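Local coordinates for enterobactin synthetase component F-related protein (Vibrio cholerae serotype O1, PDB 4OXI) that probably activates glycine with ATP as glycyl-adenylate, acting as the adenylation domain in a lipopolysaccharide-modification pathway that confers resistance to antimicrobial peptides, at residues Met81-Ala85 / Tyr111-Ala116; Asp256-Ser262 / His301-Leu307; Phe389-Cys393 / Ser420-Leu424; Leu480-Glu484 / Val496-Pro500. All blocks are in the same frame, centred on the assembly; numbering follows the deposited sequence.

Contact 1: residues Met81-Ala85 / Tyr111-Ala116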
loop_
_atom_site.group_PDB
_atom_site.type_symbol
_atom_site.label_atom_id
_atom_site.label_comp_id
_atom_site.label_asym_id
_atom_site.label_seq_id
_atom_site.Cartn_x
_atom_site.Cartn_y
_atom_site.Cartn_z
ATOM N N MET A 81 -17.105 12.456 -10.633
ATOM C CA MET A 81 -15.703 12.278 -10.239
ATOM C C MET A 81 -14.785 12.873 -11.304
ATOM O O MET A 81 -13.739 13.453 -10.993
ATOM C CB MET A 81 -15.372 10.792 -10.028
ATOM C CG MET A 81 -15.994 10.183 -8.768
ATOM S SD MET A 81 -15.450 11.020 -7.253
ATOM C CE MET A 81 -13.667 10.775 -7.347
ATOM N N THR A 82 -15.184 12.738 -12.566
ATOM C CA THR A 82 -14.393 13.278 -13.666
ATOM C C THR A 82 -14.344 14.805 -13.626
ATOM O O THR A 82 -13.293 15.390 -13.854
ATOM C CB THR A 82 -14.906 12.776 -15.011
ATOM O OG1 THR A 82 -14.773 11.343 -15.037
ATOM C CG2 THR A 82 -14.098 13.390 -16.161
ATOM N N ASP A 83 -15.463 15.444 -13.298
ATOM C CA ASP A 83 -15.493 16.898 -13.193
ATOM C C ASP A 83 -14.529 17.374 -12.105
ATOM O O ASP A 83 -13.800 18.342 -12.293
ATOM C CB ASP A 83 -16.904 17.412 -12.849
ATOM C CG ASP A 83 -17.936 17.146 -13.954
ATOM O OD1 ASP A 83 -17.547 16.894 -15.119
ATOM O OD2 ASP A 83 -19.153 17.205 -13.646
ATOM N N MET A 84 -14.556 16.715 -10.950
ATOM C CA MET A 84 -13.682 17.112 -9.858
ATOM C C MET A 84 -12.223 16.838 -10.220
ATOM O O MET A 84 -11.369 17.691 -10.033
ATOM C CB MET A 84 -14.064 16.385 -8.573
ATOM C CG MET A 84 -15.253 17.003 -7.878
ATOM S SD MET A 84 -15.753 16.044 -6.446
ATOM C CE MET A 84 -16.746 14.750 -7.209
ATOM N N ALA A 85 -11.955 15.661 -10.769
ATOM C CA ALA A 85 -10.595 15.254 -11.089
ATOM C C ALA A 85 -9.950 16.159 -12.149
ATOM O O ALA A 85 -8.862 16.686 -11.928
ATOM C CB ALA A 85 -10.574 13.802 -11.523
ATOM N N TYR A 111 -9.692 10.805 -2.999
ATOM C CA TYR A 111 -9.928 10.049 -4.237
ATOM C C TYR A 111 -10.039 10.976 -5.461
ATOM O O TYR A 111 -9.612 10.613 -6.553
ATOM C CB TYR A 111 -11.146 9.103 -4.083
ATOM C CG TYR A 111 -10.931 8.179 -2.903
ATOM C CD1 TYR A 111 -10.256 6.987 -3.046
ATOM C CD2 TYR A 111 -11.336 8.549 -1.630
ATOM C CE1 TYR A 111 -10.006 6.163 -1.947
ATOM C CE2 TYR A 111 -11.095 7.748 -0.541
ATOM C CZ TYR A 111 -10.431 6.558 -0.704
ATOM O OH TYR A 111 -10.200 5.777 0.401
ATOM N N SER A 112 -10.617 12.162 -5.272
ATOM C CA SER A 112 -10.646 13.190 -6.309
ATOM C C SER A 112 -9.229 13.535 -6.758
ATOM O O SER A 112 -8.954 13.620 -7.942
ATOM C CB SER A 112 -11.280 14.470 -5.741
ATOM O OG SER A 112 -12.688 14.362 -5.695
ATOM N N ALA A 113 -8.346 13.775 -5.790
ATOM C CA ALA A 113 -6.969 14.177 -6.082
ATOM C C ALA A 113 -6.175 13.056 -6.716
ATOM O O ALA A 113 -5.335 13.307 -7.576
ATOM C CB ALA A 113 -6.268 14.676 -4.814
ATOM N N ILE A 114 -6.431 11.818 -6.300
ATOM C CA ILE A 114 -5.733 10.675 -6.894
ATOM C C ILE A 114 -6.134 10.457 -8.365
ATOM O O ILE A 114 -5.270 10.248 -9.220
ATOM C CB ILE A 114 -5.931 9.393 -6.073
ATOM C CG1 ILE A 114 -5.229 9.523 -4.719
ATOM C CG2 ILE A 114 -5.354 8.197 -6.822
ATOM C CD1 ILE A 114 -5.445 8.360 -3.783
ATOM N N TRP A 115 -7.430 10.546 -8.664
ATOM C CA TRP A 115 -7.884 10.508 -10.051
ATOM C C TRP A 115 -7.291 11.685 -10.827
ATOM O O TRP A 115 -6.877 11.534 -11.965
ATOM C CB TRP A 115 -9.394 10.657 -10.123
ATOM C CG TRP A 115 -10.181 9.454 -9.871
ATOM C CD1 TRP A 115 -9.950 8.491 -8.933
ATOM C CD2 TRP A 115 -11.387 9.082 -10.549
ATOM N NE1 TRP A 115 -10.944 7.528 -8.992
ATOM C CE2 TRP A 115 -11.836 7.872 -9.976
ATOM C CE3 TRP A 115 -12.132 9.656 -11.582
ATOM C CZ2 TRP A 115 -12.998 7.228 -10.405
ATOM C CZ3 TRP A 115 -13.282 9.000 -12.025
ATOM C CH2 TRP A 115 -13.704 7.804 -11.431
ATOM N N ALA A 116 -7.282 12.860 -10.206
ATOM C CA ALA A 116 -6.761 14.063 -10.848
ATOM C C ALA A 116 -5.299 13.872 -11.184
ATOM O O ALA A 116 -4.835 14.271 -12.249
ATOM C CB ALA A 116 -6.925 15.288 -9.918
#

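Contact 2: residues Asp256-Ser262 / His301-Leu307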
loop_
_atom_site.group_PDB
_atom_site.type_symbol
_atom_site.label_atom_id
_atom_site.label_comp_id
_atom_site.label_asym_id
_atom_site.label_seq_id
_atom_site.Cartn_x
_atom_site.Cartn_y
_atom_site.Cartn_z
ATOM N N ASP A 256 -19.769 -4.475 -10.670
ATOM C CA ASP A 256 -18.988 -4.886 -9.509
ATOM C C ASP A 256 -18.882 -3.755 -8.475
ATOM O O ASP A 256 -18.937 -2.571 -8.829
ATOM C CB ASP A 256 -17.597 -5.366 -9.940
ATOM C CG ASP A 256 -17.596 -6.832 -10.419
ATOM O OD1 ASP A 256 -18.109 -7.695 -9.681
ATOM O OD2 ASP A 256 -17.075 -7.125 -11.524
ATOM N N ARG A 257 -18.757 -4.137 -7.203
ATOM C CA ARG A 257 -18.578 -3.193 -6.100
ATOM C C ARG A 257 -17.295 -3.549 -5.392
ATOM O O ARG A 257 -17.169 -4.639 -4.833
ATOM C CB ARG A 257 -19.737 -3.283 -5.106
ATOM C CG ARG A 257 -21.085 -2.890 -5.702
ATOM C CD ARG A 257 -22.181 -2.926 -4.643
ATOM N NE ARG A 257 -23.427 -2.374 -5.158
ATOM C CZ ARG A 257 -24.453 -2.007 -4.397
ATOM N NH1 ARG A 257 -24.396 -2.130 -3.070
ATOM N NH2 ARG A 257 -25.535 -1.517 -4.965
ATOM N N VAL A 258 -16.337 -2.632 -5.431
ATOM C CA VAL A 258 -14.998 -2.918 -4.968
ATOM C C VAL A 258 -14.724 -2.275 -3.620
ATOM O O VAL A 258 -14.918 -1.069 -3.443
ATOM C CB VAL A 258 -13.970 -2.411 -5.980
ATOM C CG1 VAL A 258 -12.557 -2.712 -5.495
ATOM C CG2 VAL A 258 -14.229 -3.057 -7.335
ATOM N N GLY A 259 -14.293 -3.083 -2.657
ATOM C CA GLY A 259 -13.942 -2.548 -1.356
ATOM C C GLY A 259 -12.676 -1.710 -1.446
ATOM O O GLY A 259 -11.785 -1.995 -2.253
ATOM N N GLN A 260 -12.604 -0.658 -0.639
ATOM C CA GLN A 260 -11.364 0.093 -0.462
ATOM C C GLN A 260 -11.009 0.065 1.031
ATOM O O GLN A 260 -11.297 1.003 1.767
ATOM C CB GLN A 260 -11.526 1.535 -0.962
ATOM C CG GLN A 260 -10.235 2.181 -1.443
ATOM C CD GLN A 260 -9.245 2.435 -0.316
ATOM O OE1 GLN A 260 -9.270 3.494 0.318
ATOM N NE2 GLN A 260 -8.374 1.462 -0.056
ATOM N N TYR A 261 -10.396 -1.025 1.473
ATOM C CA TYR A 261 -10.080 -1.205 2.885
ATOM C C TYR A 261 -8.749 -0.568 3.338
ATOM O O TYR A 261 -8.706 0.117 4.352
ATOM C CB TYR A 261 -10.083 -2.700 3.207
ATOM C CG TYR A 261 -9.630 -3.047 4.606
ATOM C CD1 TYR A 261 -10.531 -3.096 5.670
ATOM C CD2 TYR A 261 -8.303 -3.352 4.860
ATOM C CE1 TYR A 261 -10.103 -3.446 6.953
ATOM C CE2 TYR A 261 -7.869 -3.687 6.133
ATOM C CZ TYR A 261 -8.760 -3.732 7.169
ATOM O OH TYR A 261 -8.286 -4.080 8.419
ATOM N N SER A 262 -7.667 -0.802 2.594
ATOM C CA SER A 262 -6.329 -0.392 3.028
ATOM C C SER A 262 -6.129 1.132 3.081
ATOM O O SER A 262 -6.746 1.870 2.307
ATOM C CB SER A 262 -5.282 -1.006 2.097
ATOM O OG SER A 262 -5.399 -2.421 2.049
ATOM N N HIS A 301 -22.946 -3.665 2.217
ATOM C CA HIS A 301 -22.921 -3.032 0.897
ATOM C C HIS A 301 -22.910 -4.022 -0.249
ATOM O O HIS A 301 -22.763 -3.610 -1.392
ATOM C CB HIS A 301 -21.713 -2.088 0.747
ATOM C CG HIS A 301 -21.791 -0.877 1.617
ATOM N ND1 HIS A 301 -22.697 0.140 1.395
ATOM C CD2 HIS A 301 -21.094 -0.531 2.725
ATOM C CE1 HIS A 301 -22.551 1.066 2.326
ATOM N NE2 HIS A 301 -21.583 0.685 3.144
ATOM N N GLN A 302 -23.040 -5.313 0.049
ATOM C CA GLN A 302 -23.025 -6.327 -0.998
ATOM C C GLN A 302 -21.790 -6.178 -1.899
ATOM O O GLN A 302 -21.907 -6.164 -3.121
ATOM C CB GLN A 302 -24.312 -6.238 -1.840
ATOM C CG GLN A 302 -25.586 -6.615 -1.051
ATOM C CD GLN A 302 -25.590 -8.089 -0.646
ATOM O OE1 GLN A 302 -25.801 -8.970 -1.483
ATOM N NE2 GLN A 302 -25.327 -8.362 0.634
ATOM N N LEU A 303 -20.615 -6.054 -1.296
ATOM C CA LEU A 303 -19.377 -5.953 -2.071
ATOM C C LEU A 303 -19.154 -7.229 -2.863
ATOM O O LEU A 303 -19.421 -8.321 -2.371
ATOM C CB LEU A 303 -18.180 -5.718 -1.154
ATOM C CG LEU A 303 -18.214 -4.419 -0.346
ATOM C CD1 LEU A 303 -16.836 -4.126 0.248
ATOM C CD2 LEU A 303 -18.685 -3.244 -1.193
ATOM N N THR A 304 -18.652 -7.087 -4.084
ATOM C CA THR A 304 -18.412 -8.248 -4.928
ATOM C C THR A 304 -16.919 -8.531 -5.034
ATOM O O THR A 304 -16.517 -9.643 -5.404
ATOM C CB THR A 304 -19.019 -8.064 -6.337
ATOM O OG1 THR A 304 -18.402 -6.942 -6.980
ATOM C CG2 THR A 304 -20.523 -7.813 -6.250
ATOM N N VAL A 305 -16.098 -7.532 -4.695
ATOM C CA VAL A 305 -14.634 -7.650 -4.793
ATOM C C VAL A 305 -13.949 -7.098 -3.536
ATOM O O VAL A 305 -14.270 -5.996 -3.077
ATOM C CB VAL A 305 -14.087 -6.899 -6.051
ATOM C CG1 VAL A 305 -12.593 -7.119 -6.213
ATOM C CG2 VAL A 305 -14.796 -7.351 -7.310
ATOM N N TRP A 306 -12.992 -7.855 -2.997
ATOM C CA TRP A 306 -12.309 -7.485 -1.760
ATOM C C TRP A 306 -10.801 -7.727 -1.827
ATOM O O TRP A 306 -10.359 -8.748 -2.355
ATOM C CB TRP A 306 -12.888 -8.281 -0.584
ATOM C CG TRP A 306 -12.248 -7.945 0.739
ATOM C CD1 TRP A 306 -11.196 -8.585 1.325
ATOM C CD2 TRP A 306 -12.628 -6.890 1.637
ATOM N NE1 TRP A 306 -10.895 -7.992 2.537
ATOM C CE2 TRP A 306 -11.762 -6.948 2.750
ATOM C CE3 TRP A 306 -13.616 -5.895 1.602
ATOM C CZ2 TRP A 306 -11.858 -6.050 3.828
ATOM C CZ3 TRP A 306 -13.714 -5.006 2.677
ATOM C CH2 TRP A 306 -12.842 -5.091 3.771
ATOM N N LEU A 307 -10.017 -6.789 -1.288
ATOM C CA LEU A 307 -8.569 -6.973 -1.125
ATOM C C LEU A 307 -8.130 -6.402 0.215
ATOM O O LEU A 307 -8.435 -5.237 0.534
ATOM C CB LEU A 307 -7.789 -6.282 -2.246
ATOM C CG LEU A 307 -6.271 -6.180 -2.020
ATOM C CD1 LEU A 307 -5.594 -7.548 -1.977
ATOM C CD2 LEU A 307 -5.611 -5.337 -3.087
HETATM O O HOH W 1 -10.449 -3.702 -0.264
HETATM O O HOH W 2 -7.361 -2.676 0.290
#

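Contact 3: residues Phe389-Cys393 / Ser420-Leu424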
loop_
_atom_site.group_PDB
_atom_site.type_symbol
_atom_site.label_atom_id
_atom_site.label_comp_id
_atom_site.label_asym_id
_atom_site.label_seq_id
_atom_site.Cartn_x
_atom_site.Cartn_y
_atom_site.Cartn_z
ATOM N N PHE A 389 2.825 -13.154 -12.723
ATOM C CA PHE A 389 1.953 -12.761 -13.817
ATOM C C PHE A 389 2.672 -12.912 -15.154
ATOM O O PHE A 389 2.074 -13.316 -16.133
ATOM C CB PHE A 389 1.513 -11.313 -13.644
ATOM C CG PHE A 389 0.676 -11.078 -12.422
ATOM C CD1 PHE A 389 -0.551 -11.692 -12.284
ATOM C CD2 PHE A 389 1.109 -10.221 -11.420
ATOM C CE1 PHE A 389 -1.335 -11.476 -11.159
ATOM C CE2 PHE A 389 0.326 -10.000 -10.289
ATOM C CZ PHE A 389 -0.895 -10.630 -10.162
ATOM N N GLU A 390 3.956 -12.578 -15.177
ATOM C CA GLU A 390 4.755 -12.624 -16.397
ATOM C C GLU A 390 5.929 -13.567 -16.224
ATOM O O GLU A 390 6.623 -13.512 -15.207
ATOM C CB GLU A 390 5.300 -11.234 -16.708
ATOM C CG GLU A 390 4.226 -10.186 -16.883
ATOM C CD GLU A 390 4.796 -8.858 -17.315
ATOM O OE1 GLU A 390 5.624 -8.283 -16.559
ATOM O OE2 GLU A 390 4.421 -8.397 -18.418
ATOM N N GLU A 391 6.180 -14.419 -17.213
ATOM C CA GLU A 391 7.327 -15.319 -17.113
ATOM C C GLU A 391 8.600 -14.493 -17.240
ATOM O O GLU A 391 8.548 -13.344 -17.681
ATOM C CB GLU A 391 7.251 -16.458 -18.143
ATOM C CG GLU A 391 6.131 -17.507 -17.877
ATOM C CD GLU A 391 6.491 -18.593 -16.827
ATOM O OE1 GLU A 391 5.946 -19.722 -16.928
ATOM O OE2 GLU A 391 7.292 -18.334 -15.893
ATOM N N GLU A 392 9.720 -15.068 -16.795
ATOM C CA GLU A 392 11.038 -14.415 -16.780
ATOM C C GLU A 392 11.213 -13.315 -15.737
ATOM O O GLU A 392 12.171 -12.544 -15.810
ATOM C CB GLU A 392 11.428 -13.894 -18.168
ATOM C CG GLU A 392 11.328 -14.948 -19.255
ATOM C CD GLU A 392 11.993 -14.531 -20.551
ATOM O OE1 GLU A 392 11.973 -13.319 -20.884
ATOM O OE2 GLU A 392 12.539 -15.428 -21.233
ATOM N N CYS A 393 10.319 -13.265 -14.751
ATOM C CA CYS A 393 10.361 -12.226 -13.719
ATOM C C CYS A 393 10.980 -12.659 -12.399
ATOM O O CYS A 393 11.348 -11.814 -11.579
ATOM C CB CYS A 393 8.944 -11.704 -13.428
ATOM S SG CYS A 393 8.371 -10.583 -14.694
ATOM N N SER A 420 12.253 -9.073 -10.918
ATOM C CA SER A 420 12.654 -8.192 -12.004
ATOM C C SER A 420 11.458 -7.946 -12.906
ATOM O O SER A 420 10.385 -8.505 -12.690
ATOM C CB SER A 420 13.772 -8.830 -12.819
ATOM O OG SER A 420 13.299 -10.015 -13.436
ATOM N N GLY A 421 11.634 -7.112 -13.925
ATOM C CA GLY A 421 10.569 -6.933 -14.890
ATOM C C GLY A 421 10.002 -5.532 -14.865
ATOM O O GLY A 421 10.552 -4.628 -14.215
ATOM N N LYS A 422 8.884 -5.362 -15.566
ATOM C CA LYS A 422 8.268 -4.052 -15.755
ATOM C C LYS A 422 7.647 -3.440 -14.494
ATOM O O LYS A 422 7.435 -2.230 -14.450
ATOM C CB LYS A 422 7.228 -4.114 -16.884
ATOM C CG LYS A 422 7.829 -4.004 -18.292
ATOM C CD LYS A 422 6.859 -4.500 -19.364
ATOM C CE LYS A 422 6.711 -6.016 -19.297
ATOM N NZ LYS A 422 5.433 -6.511 -19.900
ATOM N N GLN A 423 7.381 -4.248 -13.468
ATOM C CA GLN A 423 6.817 -3.712 -12.218
ATOM C C GLN A 423 7.874 -3.268 -11.211
ATOM O O GLN A 423 7.552 -2.645 -10.206
ATOM C CB GLN A 423 5.883 -4.733 -11.555
ATOM C CG GLN A 423 4.567 -4.906 -12.284
ATOM C CD GLN A 423 3.764 -6.034 -11.726
ATOM O OE1 GLN A 423 3.179 -6.808 -12.471
ATOM N NE2 GLN A 423 3.720 -6.139 -10.400
ATOM N N LEU A 424 9.133 -3.594 -11.472
ATOM C CA LEU A 424 10.197 -3.255 -10.536
ATOM C C LEU A 424 10.545 -1.774 -10.635
ATOM O O LEU A 424 10.701 -1.254 -11.740
ATOM C CB LEU A 424 11.441 -4.097 -10.816
ATOM C CG LEU A 424 12.566 -3.880 -9.799
ATOM C CD1 LEU A 424 12.089 -4.293 -8.436
ATOM C CD2 LEU A 424 13.840 -4.636 -10.182
#

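Contact 4: residues Leu480-Glu484 / Val496-Pro500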
loop_
_atom_site.group_PDB
_atom_site.type_symbol
_atom_site.label_atom_id
_atom_site.label_comp_id
_atom_site.label_asym_id
_atom_site.label_seq_id
_atom_site.Cartn_x
_atom_site.Cartn_y
_atom_site.Cartn_z
ATOM N N LEU A 480 11.980 -4.119 12.523
ATOM C CA LEU A 480 12.145 -4.204 13.972
ATOM C C LEU A 480 13.330 -3.351 14.419
ATOM O O LEU A 480 13.317 -2.805 15.517
ATOM C CB LEU A 480 12.317 -5.655 14.426
ATOM C CG LEU A 480 11.023 -6.473 14.387
ATOM C CD1 LEU A 480 11.243 -7.872 14.924
ATOM C CD2 LEU A 480 9.910 -5.783 15.134
ATOM N N GLU A 481 14.329 -3.207 13.549
ATOM C CA GLU A 481 15.482 -2.350 13.841
ATOM C C GLU A 481 15.143 -0.863 13.903
ATOM O O GLU A 481 15.805 -0.118 14.624
ATOM C CB GLU A 481 16.632 -2.582 12.855
ATOM C CG GLU A 481 17.332 -3.914 13.036
ATOM C CD GLU A 481 16.813 -4.975 12.083
ATOM O OE1 GLU A 481 17.466 -6.039 11.965
ATOM O OE2 GLU A 481 15.749 -4.745 11.448
ATOM N N GLU A 482 14.135 -0.414 13.154
ATOM C CA GLU A 482 13.729 0.986 13.284
ATOM C C GLU A 482 13.182 1.233 14.695
ATOM O O GLU A 482 13.483 2.246 15.316
ATOM C CB GLU A 482 12.699 1.416 12.228
ATOM C CG GLU A 482 12.199 2.857 12.468
ATOM C CD GLU A 482 11.029 3.304 11.571
ATOM O OE1 GLU A 482 10.402 2.455 10.891
ATOM O OE2 GLU A 482 10.729 4.523 11.562
ATOM N N ILE A 483 12.388 0.296 15.196
ATOM C CA ILE A 483 11.805 0.435 16.521
ATOM C C ILE A 483 12.906 0.376 17.587
ATOM O O ILE A 483 12.965 1.217 18.480
ATOM C CB ILE A 483 10.749 -0.654 16.783
ATOM C CG1 ILE A 483 9.658 -0.594 15.706
ATOM C CG2 ILE A 483 10.152 -0.486 18.176
ATOM C CD1 ILE A 483 8.580 -1.672 15.834
ATOM N N GLU A 484 13.783 -0.609 17.470
ATOM C CA GLU A 484 14.914 -0.743 18.373
ATOM C C GLU A 484 15.768 0.526 18.402
ATOM O O GLU A 484 16.162 0.998 19.472
ATOM C CB GLU A 484 15.758 -1.957 17.987
ATOM C CG GLU A 484 16.904 -2.211 18.954
ATOM C CD GLU A 484 17.760 -3.389 18.547
ATOM O OE1 GLU A 484 18.988 -3.316 18.768
ATOM O OE2 GLU A 484 17.207 -4.386 18.021
ATOM N N VAL A 496 18.706 -3.749 24.150
ATOM C CA VAL A 496 17.294 -3.568 23.788
ATOM C C VAL A 496 16.861 -4.641 22.795
ATOM O O VAL A 496 17.571 -4.905 21.826
ATOM C CB VAL A 496 17.044 -2.212 23.093
ATOM C CG1 VAL A 496 15.628 -2.145 22.552
ATOM C CG2 VAL A 496 17.296 -1.047 24.017
ATOM N N ALA A 497 15.705 -5.259 23.030
ATOM C CA ALA A 497 15.111 -6.176 22.055
ATOM C C ALA A 497 13.654 -5.799 21.787
ATOM O O ALA A 497 12.908 -5.485 22.730
ATOM C CB ALA A 497 15.197 -7.612 22.543
ATOM N N ILE A 498 13.249 -5.811 20.518
ATOM C CA ILE A 498 11.858 -5.535 20.166
ATOM C C ILE A 498 11.235 -6.841 19.686
ATOM O O ILE A 498 11.778 -7.498 18.805
ATOM C CB ILE A 498 11.735 -4.454 19.078
ATOM C CG1 ILE A 498 12.527 -3.211 19.460
ATOM C CG2 ILE A 498 10.275 -4.098 18.828
ATOM C CD1 ILE A 498 11.958 -2.422 20.666
ATOM N N VAL A 499 10.111 -7.227 20.279
ATOM C CA VAL A 499 9.512 -8.522 19.995
ATOM C C VAL A 499 8.080 -8.346 19.516
ATOM O O VAL A 499 7.298 -7.647 20.161
ATOM C CB VAL A 499 9.490 -9.404 21.254
ATOM C CG1 VAL A 499 8.832 -10.726 20.951
ATOM C CG2 VAL A 499 10.899 -9.625 21.767
ATOM N N PRO A 500 7.737 -8.962 18.370
ATOM C CA PRO A 500 6.337 -8.986 17.928
ATOM C C PRO A 500 5.510 -9.770 18.936
ATOM O O PRO A 500 5.833 -10.933 19.200
ATOM C CB PRO A 500 6.395 -9.757 16.606
ATOM C CG PRO A 500 7.824 -9.595 16.136
ATOM C CD PRO A 500 8.638 -9.611 17.401
HETATM O O HOH W 3 15.250 -6.490 17.978
#

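Contact 1: residues Met81-Ala85 / Tyr111-Ala116
Met81 lies over one face of the Trp115 indole in a Met-aromatic contact that joins helix 78-95 to helix 108-119 of the AMP-binding fold. Helix 108-119 is the connection of a beta-alpha-beta crossover between the parallel neighbouring strands 99-102 and 123-126. The short helical segments cross at -72°, with their axes 8.5 Å apart at closest approach. Met81 CB makes the close contact, a CH-pi interaction 3.8 Å from the centroid of the Trp115 six-membered ring. Bends at chi2 and chi3 curl the rest of the chain back over the same face, so that Met81 SD stands almost on the ring normal, although 5.4 Å from that centroid, and Met81 CE lies above the centre of the indole, beside the backbone of Ser112. Ala68 of strand 67-71 touches both Met81 and Trp115, and Leu277 of helix 268-279 touches the indole.

Ala85, one helical turn after Met81, fits the base of the indole. Its CB is near the plane of the ring, at the edge, and packs 3.6 Å from Trp115 CB. The small side chain lets the helices come close here, with Ala85 CA and Ala116 CA 4.0 Å apart. Ser112 meets Met84 instead: its OG is bonded to Leu108 O within its own helix and lies 3.6 Å from Met84 SD.

Contact 2: residues Asp256-Ser262 / His301-Leu307
Thr304 OG1 ties the start of 256-262 to 301-307 with two bonds: it donates to Asp256 OD1 (2.8 Å), on the anti side of the carboxylate, and accepts from Arg257 N (2.8 Å). The hydroxyl sits between the backbone N and the carbonyl carbon of its own residue (chi1 62°), which turns it toward both partners. Asp256 OD2 forms a salt bridge with Arg331, so the carboxylate is gripped through both oxygens. An extended chain carries Arg257 NH1 to His301 O (2.8 Å); the acceptor lies in the guanidinium plane, whereas the donor stands above the carbonyl plane.

Arg257 O receives both Thr304 N (3.0 Å) and Val305 N (3.1 Å), and Gly259 N adds a nearly straight bond to Val305 O (2.9 Å, 173°). This is a single parallel bridge, Val258 with Val305, between the outermost strands of two mixed sheets of the AMP-binding fold. Just before it, Gln302 ends helix 294-301 in a Schellman motif. Farther along, water takes over: one molecule bridges Leu307 O and Tyr261 N, and a second links Leu307 O with Ser262 N.

The lack of a side chain at 259 gives Leu303 CD1 room to approach Gly259 CA (3.7 Å). Beyond it the rings of Tyr261 and Trp306 meet at 52°, with Tyr261 CD1 3.6 Å from Trp306 CH2, and Lys291 makes a cation-pi contact with Tyr261.

Contact 3: residues Phe389-Cys393 / Ser420-Leu424
Lys422 NZ meets Glu390 OE2 at 2.6 Å in a salt bridge, on the syn lone pair of the carboxylate. The two side chains cross at about a right angle: Glu390 comes straight out on an extended chain, while Lys422 bends at chi3 (-71°) to bring its ammonium group across. A second link is made at Cys393 O, which takes two bonds from one residue. Ser420 N approaches Cys393 O in the carbonyl plane (3.0 Å), and Ser420 OG comes to the same oxygen from above that plane at a longer 3.2 Å.

These contacts join the loop that leads into strand 394-397 to the loop that leaves strand 416-419, its antiparallel neighbour, and the Ser420 N bond to Cys393 O lies next to this strand pair. Gly421 begins a type I beta turn ending at Leu424, which sets Lys422 and Gln423 at its corners.

Farther out, the Gln423 side chain crosses Phe389 at about a right angle, the amide and ring planes 37° apart, with Gln423 OE1 4.1 Å from Phe389 CD2. Its NE2 is bonded to Ala368 O and Cys365 O, which fixes the rotation of the amide. Phe389 in turn lies nearly parallel to the Tyr371 ring. Arg445 bonds to Ser420 OG and so positions that hydroxyl.

Contact 4: residues Leu480-Glu484 / Val496-Pro500
Ile498 projects from strand 496-500 into the face of helix 480-491 presented by Leu480, Ile483 and Glu484. Both of its branches are used. CG1 presses against the helix backbone, 3.5 Å from Glu484 N, and a bend at chi2 (-68°) turns CD1 onto Ile483 CG2, 3.6 Å away. The other branch, Ile498 CG2, touches the same methyl, Ile483 CG2, at 3.7 Å. Leu480 divides its two methyls: CD2 leans on Ile498 CG2 at 4.1 Å, while CD1 reaches past to Pro500 CD at 4.0 Å, the leucine and the proline ring crossing at about a right angle.

The segment 480-484 belongs to the A8 core motif of adenylation domains, and the helix it opens packs in the small C-terminal subdomain on a three-stranded sheet in which 496-500 is an outer strand. Ala497 and Val499 point to the other face, where helix 560-568 lies, so strand 496-500 lies between the two helices.

Glu484 runs alongside Val496 of the strand. With CG anti to its backbone N (chi1 -176°) and the chain extended, it slides past Val496 in the opposite direction, Glu484 CG lying 3.8 Å from Val496 CG1. Glu484 OE1 forms a salt bridge with Arg488, and OE2 accepts from a water (2.9 Å) that is weakly bonded to Ile498 N. The contact is therefore held mainly by interlocked aliphatic groups, those of Glu484 included, while Arg488 probably balances the charge of the carboxylate and the water hydrates OE2.

Contacts 1, 2 and 3 lie within the AMP-binding region, whereas contact 4 belongs to the C-terminal subdomain. Contacts 1 and 2 touch directly: Tyr111 OH and Gln260 OE1 are 2.5 Å apart, a probable hydrogen bond, although the contact centres are about 20 Å apart. Contact 3 is separate, its nearest atoms about 10 Å from contact 2. The side chains of Leu307 in contact 2 and Gln423 in contact 3 lie about 8 and 9 Å from the glycyl-adenosine-5'-phosphate, near it but not touching it. Contact 4 is more distant, with Leu480 about 13 Å from the ligand, and lies across the chain's centre from contacts 1 and 2, its centre about 40 Å from that of contact 1.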